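Local atomic coordinates of probable endonuclease 4 (PDB entry 4HNO), a protein that probably cleaves phosphodiester bonds at apurinic or apyrimidinic sites in damaged DNA during repair, using a cluster of bound metal ions. Residues Y108-P113 with M216-D221; L145-S150 with I261-G266; I178-C183 with S188-T193. All blocks are in the same frame, centred on the assembly; numbering follows the deposited sequence.

Contact 1: Y108-P113 with M216-D221. With ZN (zinc ion), chain B; MN (manganese (II) ion), chain E.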
ATOM      1  N   TYR A 108       4.786   9.167   1.817  1.00  8.09           N
ATOM      2  CA  TYR A 108       4.469   8.098   0.862  1.00  7.83           C
ATOM      3  C   TYR A 108       2.986   8.136   0.516  1.00  7.95           C
ATOM      4  O   TYR A 108       2.134   8.202   1.401  1.00  9.01           O
ATOM      5  CB  TYR A 108       4.750   6.737   1.480  1.00  8.17           C
ATOM      6  CG  TYR A 108       6.185   6.504   1.805  1.00  8.52           C
ATOM      7  CD1 TYR A 108       6.631   6.396   3.100  1.00  9.94           C
ATOM      8  CD2 TYR A 108       7.097   6.388   0.775  1.00  9.16           C
ATOM      9  CE1 TYR A 108       7.982   6.194   3.368  1.00 11.52           C
ATOM     10  CE2 TYR A 108       8.432   6.196   1.027  1.00 10.65           C
ATOM     11  CZ  TYR A 108       8.876   6.096   2.322  1.00 12.00           C
ATOM     12  OH  TYR A 108      10.228   5.906   2.526  1.00 15.29           O
ATOM     13  N   LEU A 109       2.709   7.995  -0.777  1.00  7.61           N
ATOM     14  CA  LEU A 109       1.349   7.925  -1.301  1.00  7.32           C
ATOM     15  C   LEU A 109       1.262   6.684  -2.176  1.00  7.44           C
ATOM     16  O   LEU A 109       1.908   6.606  -3.226  1.00  7.69           O
ATOM     17  CB  LEU A 109       1.026   9.185  -2.117  1.00  7.83           C
ATOM     18  CG  LEU A 109      -0.363   9.213  -2.758  1.00  8.47           C
ATOM     19  CD1 LEU A 109      -1.480   9.118  -1.737  1.00  9.22           C
ATOM     20  CD2 LEU A 109      -0.510  10.477  -3.571  1.00 10.02           C
ATOM     21  N   ASN A 110       0.479   5.719  -1.731  1.00  7.59           N
ATOM     22  CA  ASN A 110       0.356   4.411  -2.364  1.00  7.49           C
ATOM     23  C   ASN A 110      -0.807   4.393  -3.337  1.00  7.57           C
ATOM     24  O   ASN A 110      -1.939   4.699  -2.947  1.00  8.68           O
ATOM     25  CB  ASN A 110       0.135   3.384  -1.255  1.00  8.11           C
ATOM     26  CG  ASN A 110      -0.071   1.987  -1.786  1.00  8.34           C
ATOM     27  OD1 ASN A 110       0.871   1.222  -1.917  1.00 10.58           O
ATOM     28  ND2 ASN A 110      -1.297   1.660  -2.096  1.00  8.92           N
ATOM     29  N   ILE A 111      -0.541   3.980  -4.575  1.00  8.02           N
ATOM     30  CA  ILE A 111      -1.560   3.905  -5.607  1.00  8.03           C
ATOM     31  C   ILE A 111      -1.609   2.508  -6.222  1.00  7.91           C
ATOM     32  O   ILE A 111      -0.622   1.812  -6.325  1.00  9.42           O
ATOM     33  CB  ILE A 111      -1.307   4.960  -6.738  1.00  9.24           C
ATOM     34  CG1 ILE A 111      -0.122   4.588  -7.646  1.00 10.10           C
ATOM     35  CG2 ILE A 111      -1.114   6.355  -6.190  1.00 12.93           C
ATOM     36  CD1 ILE A 111      -0.079   5.380  -8.959  1.00 12.21           C
ATOM     37  N   HIS A 112      -2.785   2.147  -6.695  1.00  8.37           N
ATOM     38  CA  HIS A 112      -2.924   1.052  -7.650  1.00  8.88           C
ATOM     39  C   HIS A 112      -2.626   1.648  -9.037  1.00  8.28           C
ATOM     40  O   HIS A 112      -3.147   2.707  -9.373  1.00  9.89           O
ATOM     41  CB  HIS A 112      -4.333   0.492  -7.632  1.00  9.24           C
ATOM     42  CG  HIS A 112      -4.717  -0.099  -6.317  1.00  9.69           C
ATOM     43  ND1 HIS A 112      -5.832  -0.869  -6.136  1.00 12.95           N
ATOM     44  CD2 HIS A 112      -4.090  -0.084  -5.124  1.00  9.91           C
ATOM     45  CE1 HIS A 112      -5.903  -1.249  -4.870  1.00 12.41           C
ATOM     46  NE2 HIS A 112      -4.881  -0.743  -4.216  1.00 10.30           N
ATOM     47  N   PRO A 113      -1.803   1.004  -9.836  1.00  8.24           N
ATOM     48  CA  PRO A 113      -1.408   1.605 -11.114  1.00  8.67           C
ATOM     49  C   PRO A 113      -2.555   2.060 -11.996  1.00  8.42           C
ATOM     50  O   PRO A 113      -2.476   3.150 -12.576  1.00  9.70           O
ATOM     51  CB  PRO A 113      -0.582   0.491 -11.765  1.00 10.00           C
ATOM     52  CG  PRO A 113       0.043  -0.215 -10.586  1.00 10.10           C
ATOM     53  CD  PRO A 113      -1.053  -0.244  -9.558  1.00  9.41           C
ATOM     54  N   MET A 216       6.472  -0.853   1.913  1.00  8.78           N
ATOM     55  CA  MET A 216       5.310  -1.247   2.693  1.00  8.85           C
ATOM     56  C   MET A 216       4.869  -2.621   2.217  1.00  8.60           C
ATOM     57  O   MET A 216       4.937  -2.914   1.020  1.00  8.49           O
ATOM     58  CB  MET A 216       4.173  -0.239   2.520  1.00  8.97           C
ATOM     59  CG  MET A 216       2.854  -0.653   3.176  1.00  8.92           C
ATOM     60  SD  MET A 216       1.653   0.686   3.396  1.00  8.79           S
ATOM     61  CE  MET A 216       1.639   1.471   1.778  1.00  9.02           C
ATOM     62  N   ILE A 217       4.387  -3.425   3.153  1.00  8.67           N
ATOM     63  CA  ILE A 217       3.647  -4.646   2.854  1.00  8.52           C
ATOM     64  C   ILE A 217       2.231  -4.440   3.353  1.00  8.88           C
ATOM     65  O   ILE A 217       2.017  -4.022   4.492  1.00 10.13           O
ATOM     66  CB  ILE A 217       4.310  -5.855   3.524  1.00  9.44           C
ATOM     67  CG1 ILE A 217       5.642  -6.147   2.833  1.00 10.89           C
ATOM     68  CG2 ILE A 217       3.385  -7.083   3.492  1.00 10.60           C
ATOM     69  CD1 ILE A 217       6.556  -7.052   3.620  1.00 11.46           C
ATOM     70  N   HIS A 218       1.258  -4.720   2.480  1.00  8.10           N
ATOM     71  CA  HIS A 218      -0.122  -4.816   2.906  1.00  8.31           C
ATOM     72  C   HIS A 218      -0.348  -6.270   3.303  1.00  8.30           C
ATOM     73  O   HIS A 218      -0.268  -7.180   2.466  1.00  8.75           O
ATOM     74  CB  HIS A 218      -1.097  -4.406   1.819  1.00  8.18           C
ATOM     75  CG  HIS A 218      -1.114  -2.945   1.548  1.00  7.97           C
ATOM     76  ND1 HIS A 218      -1.733  -2.426   0.433  1.00  8.28           N
ATOM     77  CD2 HIS A 218      -0.642  -1.906   2.277  1.00  8.51           C
ATOM     78  CE1 HIS A 218      -1.629  -1.113   0.503  1.00  8.58           C
ATOM     79  NE2 HIS A 218      -0.972  -0.771   1.606  1.00  8.24           N
ATOM     80  N   LEU A 219      -0.565  -6.470   4.591  1.00  8.85           N
ATOM     81  CA  LEU A 219      -0.627  -7.787   5.196  1.00  9.25           C
ATOM     82  C   LEU A 219      -2.089  -8.197   5.273  1.00  9.26           C
ATOM     83  O   LEU A 219      -2.830  -7.813   6.173  1.00 10.58           O
ATOM     84  CB  LEU A 219       0.027  -7.753   6.580  1.00  9.82           C
ATOM     85  CG  LEU A 219       0.389  -9.146   7.074  1.00 11.17           C
ATOM     86  CD1 LEU A 219       1.652  -9.661   6.369  1.00 12.35           C
ATOM     87  CD2 LEU A 219       0.552  -9.165   8.586  1.00 13.06           C
ATOM     88  N   ASN A 220      -2.489  -8.985   4.279  1.00  8.76           N
ATOM     89  CA  ASN A 220      -3.868  -9.419   4.100  1.00  8.95           C
ATOM     90  C   ASN A 220      -3.896 -10.925   3.836  1.00  8.62           C
ATOM     91  O   ASN A 220      -3.188 -11.408   2.955  1.00  9.04           O
ATOM     92  CB  ASN A 220      -4.471  -8.739   2.864  1.00  8.52           C
ATOM     93  CG  ASN A 220      -4.589  -7.233   3.032  1.00  9.06           C
ATOM     94  OD1 ASN A 220      -5.045  -6.763   4.076  1.00 10.50           O
ATOM     95  ND2 ASN A 220      -4.193  -6.500   2.001  1.00  8.89           N
ATOM     96  N   ASP A 221      -4.702 -11.666   4.589  1.00  9.13           N
ATOM     97  CA  ASP A 221      -4.975 -13.034   4.169  1.00  9.06           C
ATOM     98  C   ASP A 221      -5.945 -12.937   2.973  1.00  8.74           C
ATOM     99  O   ASP A 221      -6.371 -11.844   2.573  1.00  8.95           O
ATOM    100  CB  ASP A 221      -5.510 -13.850   5.365  1.00  9.42           C
ATOM    101  CG  ASP A 221      -5.167 -15.338   5.303  1.00 10.28           C
ATOM    102  OD1 ASP A 221      -5.129 -15.892   4.190  1.00 10.33           O
ATOM    103  OD2 ASP A 221      -4.974 -15.942   6.400  1.00 11.02           O
TER
HETATM  104 ZN    ZN B 301      -4.342  -0.716  -2.306  0.94  8.66          ZN
HETATM  105 MN    MN E 304      -3.517  -3.361  -0.536  0.75 11.03          MN
HETATM  106  O   HOH W   1      -4.885  -2.077  -1.066  0.88  8.73           O
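Beside the place where Asn110 meets Met216 and His218, one water oxygen is gripped by two metals, 1.9 Å from the zinc ion and 1.9 Å from the manganese ion, at whose site zinc is also modelled. His112 NE2 binds the zinc at 2.0 Å, with the bridging water lying at the edge of its ring and in the ring plane. From the other strand, His218 ND1 takes the manganese at 2.2 Å; its NE2 is hydrogen-bonded to Gln33, so both ring nitrogens are occupied and the ring cannot turn freely. Asn110, its amide turned inward by a trans chi1 (177°), reaches this ring. Its ND2 comes within 3.8 Å of His218 CE1, the amide and imidazole planes being 55° apart. An asparagine suits the place because it offers both polarities: OD1 is hydrogen-bonded to Thr179, while ND2 bonds to the zinc ligand Glu147 and so helps to position it. Met216 bends at chi3 (48°), bringing CE across Asn110, 3.8 Å from its OD1, to close the side of Asn110 away from the metals. Inward-facing ligands near the C-terminal ends of parallel strands are the classic active-site arrangement of a TIM barrel.

Contact 2: L145-S150 with I261-G266. With MN (manganese (II) ion), chain E; ZN (zinc ion), chain B.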
ATOM      1  N   LEU A 145       4.130   5.138  -4.144  1.00  7.40           N
ATOM      2  CA  LEU A 145       4.311   3.690  -4.073  1.00  7.46           C
ATOM      3  C   LEU A 145       3.338   3.045  -5.051  1.00  7.43           C
ATOM      4  O   LEU A 145       2.144   3.332  -5.017  1.00  9.03           O
ATOM      5  CB  LEU A 145       4.048   3.164  -2.666  1.00  7.73           C
ATOM      6  CG  LEU A 145       4.878   3.828  -1.573  1.00  7.94           C
ATOM      7  CD1 LEU A 145       4.541   3.241  -0.211  1.00  8.68           C
ATOM      8  CD2 LEU A 145       6.361   3.700  -1.862  1.00  8.63           C
ATOM      9  N   LEU A 146       3.859   2.168  -5.903  1.00  7.37           N
ATOM     10  CA  LEU A 146       3.028   1.353  -6.769  1.00  7.31           C
ATOM     11  C   LEU A 146       2.747   0.046  -6.048  1.00  7.24           C
ATOM     12  O   LEU A 146       3.682  -0.659  -5.657  1.00  7.93           O
ATOM     13  CB  LEU A 146       3.725   1.051  -8.082  1.00  7.91           C
ATOM     14  CG  LEU A 146       4.223   2.241  -8.871  1.00  8.78           C
ATOM     15  CD1 LEU A 146       4.951   1.773 -10.121  1.00 10.02           C
ATOM     16  CD2 LEU A 146       3.094   3.195  -9.220  1.00 11.72           C
ATOM     17  N   GLU A 147       1.468  -0.271  -5.884  1.00  7.38           N
ATOM     18  CA  GLU A 147       1.028  -1.490  -5.225  1.00  7.57           C
ATOM     19  C   GLU A 147       0.650  -2.534  -6.263  1.00  7.47           C
ATOM     20  O   GLU A 147      -0.033  -2.235  -7.233  1.00  7.97           O
ATOM     21  CB  GLU A 147      -0.172  -1.165  -4.353  1.00  7.91           C
ATOM     22  CG  GLU A 147      -0.654  -2.341  -3.540  1.00  8.18           C
ATOM     23  CD  GLU A 147      -1.965  -2.130  -2.849  1.00  7.75           C
ATOM     24  OE1 GLU A 147      -2.589  -3.143  -2.461  1.00  8.29           O
ATOM     25  OE2 GLU A 147      -2.365  -0.959  -2.649  1.00  8.65           O
ATOM     26  N   ASN A 148       1.066  -3.779  -6.035  1.00  6.92           N
ATOM     27  CA  ASN A 148       0.552  -4.853  -6.877  1.00  7.40           C
ATOM     28  C   ASN A 148      -0.921  -5.111  -6.586  1.00  7.40           C
ATOM     29  O   ASN A 148      -1.400  -4.914  -5.459  1.00  8.04           O
ATOM     30  CB  ASN A 148       1.361  -6.136  -6.721  1.00  7.76           C
ATOM     31  CG  ASN A 148       1.257  -6.706  -5.329  1.00  7.67           C
ATOM     32  OD1 ASN A 148       1.613  -6.028  -4.372  1.00  8.10           O
ATOM     33  ND2 ASN A 148       0.802  -7.950  -5.201  1.00  8.18           N
ATOM     34  N   VAL A 149      -1.630  -5.563  -7.618  1.00  7.74           N
ATOM     35  CA  VAL A 149      -3.068  -5.713  -7.608  1.00  7.42           C
ATOM     36  C   VAL A 149      -3.430  -7.110  -8.115  1.00  7.52           C
ATOM     37  O   VAL A 149      -2.583  -7.903  -8.512  1.00  8.42           O
ATOM     38  CB  VAL A 149      -3.756  -4.607  -8.430  1.00  7.91           C
ATOM     39  CG1 VAL A 149      -3.516  -3.250  -7.775  1.00  9.10           C
ATOM     40  CG2 VAL A 149      -3.299  -4.621  -9.876  1.00  8.65           C
ATOM     41  N   SER A 150      -4.719  -7.396  -8.109  1.00  8.17           N
ATOM     42  CA  SER A 150      -5.217  -8.661  -8.629  1.00  8.62           C
ATOM     43  C   SER A 150      -5.525  -8.543 -10.122  1.00  8.32           C
ATOM     44  O   SER A 150      -5.732  -7.446 -10.657  1.00  8.99           O
ATOM     45  CB  SER A 150      -6.450  -9.082  -7.849  1.00  9.12           C
ATOM     46  OG  SER A 150      -6.163  -9.124  -6.473  1.00 10.50           O
ATOM     47  N   ILE A 261       1.116  -3.544   7.078  1.00  9.67           N
ATOM     48  CA  ILE A 261      -0.090  -2.762   7.253  1.00  9.35           C
ATOM     49  C   ILE A 261      -1.295  -3.637   6.900  1.00  9.44           C
ATOM     50  O   ILE A 261      -1.465  -4.068   5.766  1.00  9.63           O
ATOM     51  CB  ILE A 261      -0.074  -1.512   6.353  1.00  9.77           C
ATOM     52  CG1 ILE A 261       1.064  -0.568   6.743  1.00 10.79           C
ATOM     53  CG2 ILE A 261      -1.431  -0.821   6.369  1.00 11.96           C
ATOM     54  CD1 ILE A 261       0.962   0.023   8.129  1.00 12.25           C
ATOM     55  N   LEU A 262      -2.135  -3.884   7.895  1.00  9.64           N
ATOM     56  CA  LEU A 262      -3.347  -4.674   7.719  1.00 10.20           C
ATOM     57  C   LEU A 262      -4.403  -3.902   6.945  1.00 10.19           C
ATOM     58  O   LEU A 262      -4.724  -2.763   7.291  1.00 11.14           O
ATOM     59  CB  LEU A 262      -3.923  -5.017   9.086  1.00 11.09           C
ATOM     60  CG  LEU A 262      -3.050  -5.845  10.012  1.00 12.69           C
ATOM     61  CD1 LEU A 262      -3.538  -5.683  11.433  1.00 17.86           C
ATOM     62  CD2 LEU A 262      -3.063  -7.290   9.596  1.00 12.92           C
ATOM     63  N   GLU A 263      -4.980  -4.557   5.936  1.00  9.90           N
ATOM     64  CA  GLU A 263      -6.178  -4.061   5.244  1.00 10.08           C
ATOM     65  C   GLU A 263      -7.248  -5.144   5.311  1.00 10.27           C
ATOM     66  O   GLU A 263      -8.025  -5.364   4.387  1.00 10.91           O
ATOM     67  CB  GLU A 263      -5.908  -3.673   3.805  1.00  9.44           C
ATOM     68  CG  GLU A 263      -4.747  -2.731   3.596  1.00  9.56           C
ATOM     69  CD  GLU A 263      -4.509  -2.492   2.136  1.00  9.16           C
ATOM     70  OE1 GLU A 263      -4.292  -3.519   1.423  1.00  8.62           O
ATOM     71  OE2 GLU A 263      -4.554  -1.333   1.682  1.00 10.43           O
ATOM     72  N   THR A 264      -7.281  -5.835   6.434  1.00 11.36           N
ATOM     73  CA  THR A 264      -8.147  -6.982   6.605  1.00 11.39           C
ATOM     74  C   THR A 264      -9.547  -6.482   6.992  1.00 12.26           C
ATOM     75  O   THR A 264      -9.719  -5.322   7.383  1.00 13.19           O
ATOM     76  CB  THR A 264      -7.571  -7.908   7.659  1.00 11.96           C
ATOM     77  OG1 THR A 264      -7.313  -7.125   8.821  1.00 13.82           O
ATOM     78  CG2 THR A 264      -6.279  -8.550   7.202  1.00 13.12           C
ATOM     79  N   PRO A 265     -10.562  -7.334   6.842  1.00 13.22           N
ATOM     80  CA  PRO A 265     -11.926  -6.892   7.143  1.00 15.34           C
ATOM     81  C   PRO A 265     -12.071  -6.387   8.569  1.00 17.43           C
ATOM     82  O   PRO A 265     -11.455  -6.898   9.509  1.00 19.79           O
ATOM     83  CB  PRO A 265     -12.750  -8.163   6.954  1.00 17.47           C
ATOM     84  CG  PRO A 265     -11.981  -8.951   5.950  1.00 16.31           C
ATOM     85  CD  PRO A 265     -10.536  -8.683   6.251  1.00 14.08           C
ATOM     86  N   GLY A 266     -12.904  -5.367   8.730  1.00 18.72           N
ATOM     87  CA  GLY A 266     -13.206  -4.843  10.050  1.00 21.07           C
ATOM     88  C   GLY A 266     -12.623  -3.468  10.302  1.00 21.77           C
ATOM     89  O   GLY A 266     -12.130  -2.802   9.387  1.00 24.06           O
TER
HETATM   90 MN    MN E 304      -3.517  -3.361  -0.536  0.75 11.03          MN
HETATM   91 ZN    ZN B 301      -4.342  -0.716  -2.306  0.94  8.66          ZN
HETATM   92  O   HOH W   1      -4.885  -2.077  -1.066  0.88  8.73           O
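Glu147 and Glu263 point two carboxylates at each other across the barrel, and what would otherwise be a repulsive pair is joined through a metal. Their OE1 atoms are 4.3 Å apart, with the manganese ion almost exactly on the line between them, 2.1 Å from Glu147 OE1 and 2.1 Å from Glu263 OE1. They form the axis of a roughly trigonal bipyramidal site, whose equator holds Asp181, His218 and the bridging water. The carboxylates work differently. Glu147 bridges: OE2 binds the zinc ion at 2.0 Å, so one rigid group spans two metals about 3.3 Å apart. Its chain runs out extended from the end of strand 143-147, with CG anti to the backbone N (chi1 -176°), and Asn110 hydrogen-bonds OE2. Glu263 uses a single oxygen; its OE2 stays 3.2 Å from the manganese and lies 2.9 Å from the bridging water, and the Glu263 carboxylate is also held by Gln33. Glutamate fits both places because its length carries a charged end from two separate parts of the barrel wall to the centre. The anionic ligands probably offset part of the metals' charge, yet two cations sharing one water would still be expected to lower its pKa, consistent with metal-assisted hydrolysis of a phosphodiester.

Contact 3: I178-C183 with S188-T193. With MN (manganese (II) ion), chain E; EDO (1,2-ethanediol), chain J.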
ATOM      1  N   ILE A 178       7.653   0.764  -4.074  1.00  7.97           N
ATOM      2  CA  ILE A 178       6.765  -0.370  -4.209  1.00  8.21           C
ATOM      3  C   ILE A 178       6.122  -0.735  -2.877  1.00  7.77           C
ATOM      4  O   ILE A 178       6.758  -0.712  -1.818  1.00  8.66           O
ATOM      5  CB  ILE A 178       7.582  -1.577  -4.768  1.00  9.82           C
ATOM      6  CG1 ILE A 178       8.262  -1.246  -6.101  1.00 10.27           C
ATOM      7  CG2 ILE A 178       6.756  -2.854  -4.849  1.00 10.72           C
ATOM      8  CD1 ILE A 178       7.313  -0.980  -7.226  1.00 10.97           C
ATOM      9  N   THR A 179       4.858  -1.147  -2.972  1.00  7.58           N
ATOM     10  CA  THR A 179       4.120  -1.809  -1.899  1.00  7.81           C
ATOM     11  C   THR A 179       3.745  -3.206  -2.375  1.00  7.82           C
ATOM     12  O   THR A 179       3.228  -3.358  -3.479  1.00  8.17           O
ATOM     13  CB  THR A 179       2.848  -1.049  -1.575  1.00  7.72           C
ATOM     14  OG1 THR A 179       3.232   0.222  -1.047  1.00  8.53           O
ATOM     15  CG2 THR A 179       1.953  -1.787  -0.583  1.00  8.61           C
ATOM     16  N   TYR A 180       3.978  -4.195  -1.516  1.00  7.81           N
ATOM     17  CA  TYR A 180       3.570  -5.559  -1.830  1.00  7.67           C
ATOM     18  C   TYR A 180       2.362  -5.935  -0.980  1.00  7.75           C
ATOM     19  O   TYR A 180       2.440  -5.935   0.254  1.00  8.32           O
ATOM     20  CB  TYR A 180       4.714  -6.562  -1.560  1.00  8.26           C
ATOM     21  CG  TYR A 180       4.279  -7.945  -1.952  1.00  8.32           C
ATOM     22  CD1 TYR A 180       4.168  -8.294  -3.289  1.00  8.50           C
ATOM     23  CD2 TYR A 180       3.915  -8.895  -1.002  1.00  8.49           C
ATOM     24  CE1 TYR A 180       3.712  -9.529  -3.680  1.00  8.97           C
ATOM     25  CE2 TYR A 180       3.479 -10.160  -1.388  1.00  8.73           C
ATOM     26  CZ  TYR A 180       3.365 -10.455  -2.735  1.00  8.86           C
ATOM     27  OH  TYR A 180       2.914 -11.679  -3.161  1.00  9.91           O
ATOM     28  N   ASP A 181       1.242  -6.238  -1.638  1.00  7.37           N
ATOM     29  CA  ASP A 181       0.024  -6.680  -0.977  1.00  7.77           C
ATOM     30  C   ASP A 181      -0.047  -8.211  -1.080  1.00  7.81           C
ATOM     31  O   ASP A 181      -0.056  -8.780  -2.178  1.00  8.05           O
ATOM     32  CB  ASP A 181      -1.190  -6.010  -1.625  1.00  7.70           C
ATOM     33  CG  ASP A 181      -2.501  -6.339  -0.944  1.00  7.54           C
ATOM     34  OD1 ASP A 181      -3.260  -5.394  -0.596  1.00  8.03           O
ATOM     35  OD2 ASP A 181      -2.785  -7.543  -0.739  1.00  8.36           O
ATOM     36  N   THR A 182      -0.043  -8.864   0.073  1.00  7.86           N
ATOM     37  CA  THR A 182       0.015 -10.318   0.101  1.00  7.95           C
ATOM     38  C   THR A 182      -1.226 -10.984  -0.487  1.00  8.19           C
ATOM     39  O   THR A 182      -1.112 -12.083  -1.028  1.00  8.69           O
ATOM     40  CB  THR A 182       0.267 -10.830   1.528  1.00  8.43           C
ATOM     41  OG1 THR A 182      -0.753 -10.409   2.415  1.00  8.81           O
ATOM     42  CG2 THR A 182       1.590 -10.350   2.069  1.00  9.35           C
ATOM     43  N   CYS A 183      -2.396 -10.382  -0.334  1.00  8.06           N
ATOM     44  CA  CYS A 183      -3.613 -10.970  -0.907  1.00  8.02           C
ATOM     45  C   CYS A 183      -3.606 -10.809  -2.415  1.00  7.73           C
ATOM     46  O   CYS A 183      -3.837 -11.763  -3.165  1.00  8.31           O
ATOM     47  CB  CYS A 183      -4.862 -10.364  -0.282  1.00  8.37           C
ATOM     48  SG  CYS A 183      -6.400 -11.056  -0.931  1.00  9.23           S
ATOM     49  N   SER A 188      -2.526 -13.725  -7.543  1.00  8.31           N
ATOM     50  CA  SER A 188      -1.794 -13.667  -8.785  1.00  8.50           C
ATOM     51  C   SER A 188      -0.678 -14.712  -8.876  1.00  9.22           C
ATOM     52  O   SER A 188       0.133 -14.664  -9.788  1.00 10.70           O
ATOM     53  CB  SER A 188      -1.186 -12.279  -8.963  1.00  8.90           C
ATOM     54  OG  SER A 188      -2.184 -11.274  -8.874  1.00  8.86           O
ATOM     55  N   GLY A 189      -0.645 -15.648  -7.928  1.00  8.97           N
ATOM     56  CA  GLY A 189       0.293 -16.746  -7.994  1.00  9.48           C
ATOM     57  C   GLY A 189       1.559 -16.600  -7.183  1.00  9.47           C
ATOM     58  O   GLY A 189       2.425 -17.471  -7.261  1.00 10.91           O
ATOM     59  N   TYR A 190       1.701 -15.523  -6.406  1.00  8.96           N
ATOM     60  CA  TYR A 190       2.853 -15.358  -5.540  1.00  9.15           C
ATOM     61  C   TYR A 190       2.601 -16.129  -4.258  1.00  9.45           C
ATOM     62  O   TYR A 190       1.871 -15.674  -3.364  1.00  9.98           O
ATOM     63  CB  TYR A 190       3.142 -13.888  -5.258  1.00  9.30           C
ATOM     64  CG  TYR A 190       3.644 -13.124  -6.459  1.00  9.39           C
ATOM     65  CD1 TYR A 190       2.801 -12.317  -7.211  1.00  9.53           C
ATOM     66  CD2 TYR A 190       4.967 -13.193  -6.835  1.00 10.37           C
ATOM     67  CE1 TYR A 190       3.283 -11.597  -8.299  1.00 10.15           C
ATOM     68  CE2 TYR A 190       5.455 -12.485  -7.906  1.00 10.57           C
ATOM     69  CZ  TYR A 190       4.611 -11.681  -8.638  1.00 10.14           C
ATOM     70  OH  TYR A 190       5.079 -10.972  -9.721  1.00 11.01           O
ATOM     71  N   ASP A 191       3.174 -17.328  -4.201  1.00 10.41           N
ATOM     72  CA  ASP A 191       2.867 -18.278  -3.140  1.00 10.97           C
ATOM     73  C   ASP A 191       3.811 -18.101  -1.968  1.00 11.33           C
ATOM     74  O   ASP A 191       4.837 -18.764  -1.856  1.00 12.68           O
ATOM     75  CB  ASP A 191       2.943 -19.698  -3.672  1.00 11.65           C
ATOM     76  CG  ASP A 191       2.503 -20.724  -2.664  1.00 12.19           C
ATOM     77  OD1 ASP A 191       2.076 -20.306  -1.566  1.00 12.80           O
ATOM     78  OD2 ASP A 191       2.586 -21.932  -2.974  1.00 14.96           O
ATOM     79  N   ILE A 192       3.440 -17.207  -1.063  1.00 11.33           N
ATOM     80  CA  ILE A 192       4.239 -16.925   0.120  1.00 11.90           C
ATOM     81  C   ILE A 192       4.055 -17.968   1.227  1.00 12.51           C
ATOM     82  O   ILE A 192       4.608 -17.812   2.315  1.00 13.54           O
ATOM     83  CB  ILE A 192       3.961 -15.503   0.688  1.00 12.16           C
ATOM     84  CG1 ILE A 192       2.490 -15.328   1.111  1.00 12.04           C
ATOM     85  CG2 ILE A 192       4.411 -14.443  -0.302  1.00 11.80           C
ATOM     86  CD1 ILE A 192       2.262 -14.079   1.933  1.00 12.62           C
ATOM     87  N   THR A 193       3.289 -19.023   0.954  1.00 13.21           N
ATOM     88  CA  THR A 193       3.062 -20.066   1.952  1.00 14.25           C
ATOM     89  C   THR A 193       4.168 -21.101   1.964  1.00 14.77           C
ATOM     90  O   THR A 193       4.195 -21.960   2.852  1.00 16.23           O
ATOM     91  CB  THR A 193       1.709 -20.811   1.775  1.00 13.77           C
ATOM     92  OG1 THR A 193       1.750 -21.704   0.649  1.00 15.20           O
ATOM     93  CG2 THR A 193       0.563 -19.836   1.663  1.00 14.80           C
TER
HETATM   94 MN    MN E 304      -3.517  -3.361  -0.536  0.75 11.03          MN
HETATM   95  C1  EDO J 309      -0.686 -22.700  -1.700  0.87 18.38           C
HETATM   96  O1  EDO J 309      -0.779 -22.840  -0.275  0.87 18.25           O
HETATM   97  C2  EDO J 309       0.007 -23.919  -2.304  0.87 18.54           C
HETATM   98  O2  EDO J 309       1.367 -24.014  -1.840  0.87 17.54           O
HETATM   99  O   HOH W   2       1.466 -13.341  -1.614  0.95  9.72           O
HETATM  100  O   HOH W   1      -4.885  -2.077  -1.066  0.88  8.73           O
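Tyr180 extends from strand 176-181 toward the loop after the next helix, and its OH sits just 3.1 Å from Tyr190 CB, which lies near the plane of the Tyr180 ring, at its edge. A chi1 of -178° directs the long phenol at the loop. The hydroxyl donates to a water at 2.7 Å, and that water donates in turn to Thr182 O and to Tyr190 O, tying the first helical turn to the loop where the backbones do not meet directly. Asp181 ends the strand with a carboxylate that does two jobs: OD1 binds the manganese ion at 2.0 Å, while OD2 takes a weak N-cap bond from Cys183 N (2.9 Å, 124°) and is also hydrogen-bonded to His184 N. Thr182 likewise divides its branches. OG1 bonds to backbone carbonyls of the neighbouring strand, at His218 and Asn220, and CG2 packs 3.8 Å from Ile192 CD1, under cover of Phe249. A beta-branched threonine is apt here, polar on one side and apolar on the other. In the loop, Gly189 closes the helix in a Schellman motif, and Asp191 OD1 makes an Asx turn with Thr193 N. Short helix 182-187, capped at both ends, thus forms part of a beta-alpha connection of the TIM barrel, starting at a metal ligand.

How the contacts relate
From the N terminus, strand 108-115 supplies the first half of contact 1 and strand 143-147 the first half of contact 2. Next, 178-183 and 188-193 close contact 3, a small loop around helix 182-187. Only then does 216-221 return to complete contact 1, and 261-266 to complete contact 2. Contacts 1 and 2 therefore cross along the chain, while contact 3 is nested inside both loops. In space, strands 108-115, 143-147, 176-181, 214-222 and 260-262 are successive neighbours in the barrel sheet. Contacts 1 and 2 span its interior and share the metals and bridging water; contact 3 joins the manganese site to the outer helical layer.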